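Local coordinates for protein putative branched-chain amino acid ABC transporter (Rhodospirillum rubrum ATCC 11170, PDB 3HUT) that probably binds branched-chain amino acids or related ligands outside the cytoplasmic membrane and delivers them to an ABC transporter for uptake, at residues Ile110-Ser113 with Pro114-Arg118. Numbering follows the deposited sequence.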
loop_
_atom_site.group_PDB
_atom_site.type_symbol
_atom_site.label_atom_id
_atom_site.label_comp_id
_atom_site.label_asym_id
_atom_site.label_seq_id
_atom_site.Cartn_x
_atom_site.Cartn_y
_atom_site.Cartn_z
ATOM N N ILE A 110 -0.930 -8.932 10.562
ATOM C CA ILE A 110 -2.233 -8.608 11.141
ATOM C C ILE A 110 -2.732 -9.710 12.093
ATOM O O ILE A 110 -3.568 -9.455 12.964
ATOM C CB ILE A 110 -3.291 -8.372 10.017
ATOM C CG1 ILE A 110 -4.433 -7.494 10.533
ATOM C CG2 ILE A 110 -3.836 -9.698 9.512
ATOM C CD1 ILE A 110 -4.060 -6.026 10.665
ATOM N N LYS A 111 -2.199 -10.920 11.942
ATOM C CA LYS A 111 -2.608 -12.054 12.772
ATOM C C LYS A 111 -1.905 -12.168 14.127
ATOM O O LYS A 111 -2.277 -13.002 14.951
ATOM C CB LYS A 111 -2.405 -13.364 12.002
ATOM C CG LYS A 111 -3.353 -13.572 10.824
ATOM C CD LYS A 111 -3.057 -14.904 10.131
ATOM C CE LYS A 111 -4.076 -15.232 9.048
ATOM N NZ LYS A 111 -4.024 -14.300 7.887
ATOM N N ILE A 112 -0.889 -11.343 14.356
ATOM C CA ILE A 112 -0.146 -11.385 15.612
ATOM C C ILE A 112 -1.045 -11.287 16.840
ATOM O O ILE A 112 -0.949 -12.110 17.752
ATOM C CB ILE A 112 0.895 -10.256 15.673
ATOM C CG1 ILE A 112 1.989 -10.517 14.639
ATOM C CG2 ILE A 112 1.490 -10.163 17.068
ATOM C CD1 ILE A 112 2.870 -9.313 14.361
ATOM N N SER A 113 -1.911 -10.281 16.859
ATOM C CA SER A 113 -2.815 -10.069 17.984
ATOM C C SER A 113 -3.846 -9.006 17.611
ATOM O O SER A 113 -3.781 -8.421 16.531
ATOM C CB SER A 113 -2.024 -9.602 19.212
ATOM O OG SER A 113 -1.677 -8.231 19.099
ATOM N N PRO A 114 -4.817 -8.740 18.505
ATOM C CA PRO A 114 -5.846 -7.734 18.221
ATOM C C PRO A 114 -5.301 -6.306 18.295
ATOM O O PRO A 114 -6.048 -5.338 18.146
ATOM C CB PRO A 114 -6.892 -7.989 19.310
ATOM C CG PRO A 114 -6.668 -9.434 19.691
ATOM C CD PRO A 114 -5.174 -9.526 19.699
ATOM N N TRP A 115 -3.999 -6.173 18.515
ATOM C CA TRP A 115 -3.404 -4.848 18.641
ATOM C C TRP A 115 -2.690 -4.304 17.411
ATOM O O TRP A 115 -2.256 -3.154 17.417
ATOM C CB TRP A 115 -2.457 -4.828 19.848
ATOM C CG TRP A 115 -3.151 -5.231 21.117
ATOM C CD1 TRP A 115 -3.458 -6.500 21.515
ATOM C CD2 TRP A 115 -3.712 -4.354 22.104
ATOM N NE1 TRP A 115 -4.184 -6.468 22.687
ATOM C CE2 TRP A 115 -4.354 -5.163 23.067
ATOM C CE3 TRP A 115 -3.738 -2.962 22.264
ATOM C CZ2 TRP A 115 -5.017 -4.624 24.181
ATOM C CZ3 TRP A 115 -4.396 -2.424 23.371
ATOM C CH2 TRP A 115 -5.026 -3.258 24.314
ATOM N N GLN A 116 -2.576 -5.113 16.360
ATOM C CA GLN A 116 -1.905 -4.682 15.133
ATOM C C GLN A 116 -2.838 -4.111 14.071
ATOM O O GLN A 116 -3.948 -4.609 13.859
ATOM C CB GLN A 116 -1.118 -5.838 14.509
ATOM C CG GLN A 116 0.268 -6.060 15.102
ATOM C CD GLN A 116 0.220 -6.478 16.553
ATOM O OE1 GLN A 116 -0.477 -7.431 16.913
ATOM N NE2 GLN A 116 0.971 -5.776 17.398
ATOM N N PHE A 117 -2.365 -3.062 13.402
ATOM C CA PHE A 117 -3.117 -2.405 12.337
ATOM C C PHE A 117 -2.111 -1.999 11.265
ATOM O O PHE A 117 -0.936 -1.795 11.562
ATOM C CB PHE A 117 -3.831 -1.159 12.875
ATOM C CG PHE A 117 -4.822 -1.454 13.965
ATOM C CD1 PHE A 117 -6.127 -1.827 13.658
ATOM C CD2 PHE A 117 -4.437 -1.396 15.301
ATOM C CE1 PHE A 117 -7.034 -2.136 14.673
ATOM C CE2 PHE A 117 -5.337 -1.705 16.318
ATOM C CZ PHE A 117 -6.633 -2.075 16.002
ATOM N N ARG A 118 -2.575 -1.892 10.026
ATOM C CA ARG A 118 -1.712 -1.504 8.910
ATOM C C ARG A 118 -2.426 -0.476 8.042
ATOM O O ARG A 118 -3.641 -0.560 7.833
ATOM C CB ARG A 118 -1.350 -2.729 8.059
ATOM C CG ARG A 118 -2.544 -3.595 7.695
ATOM C CD ARG A 118 -2.307 -4.424 6.440
ATOM N NE ARG A 118 -1.118 -5.249 6.560
ATOM C CZ ARG A 118 -1.119 -6.571 6.679
ATOM N NH1 ARG A 118 -2.255 -7.249 6.690
ATOM N NH2 ARG A 118 0.028 -7.209 6.801
#
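Ser-113 and Gln-116, the first and last residues of a type I beta turn, show how one hydroxyl can tie together the entry to a strand. Seen down the bond from CA to CB, the Ser-113 OG is staggered between the backbone N and C (chi1 77°), a position from which it serves two partners. It donates to Gln-116 OE1 at 2.6 Å, approaching at 138° to the C=O bond and only slightly tilted from the carbonyl plane. It also accepts the amide of Trp-115, with 3.2 Å from N to the Ser-113 OG, which makes an ST turn; the same oxygen sits at the edge of the indole, in its plane. The Ile-112 side chain crosses that of Gln-116 at about a right angle, its CG2 3.4 Å from Gln-116 OE1.

Before the turn, Ile-110 can be followed atom by atom. Its CB lies 3.7 Å from Arg-118 NH1, and the branch methyl CG2 is a little farther from that same nitrogen. CG1 leads the other arm toward the strand, where CD1 comes to rest 3.5 Å from the Gln-116 O and 4.1 Å from the CA of Phe-117. Arg-118 crosses this isoleucine at about a right angle, its guanidinium bonded to the carbonyls of Ala-104 and His-106 and salt-bridged to Glu-330.

The bend leads into 116-118, an outermost strand of the parallel five-stranded sheet in this periplasmic binding protein. Because Gln-116 receives the serine proton at OE1 and bonds Gln-99 OE1 through NE2, both ends of its buried amide have a partner, which is consistent with the modelled orientation and would limit rotation of the group.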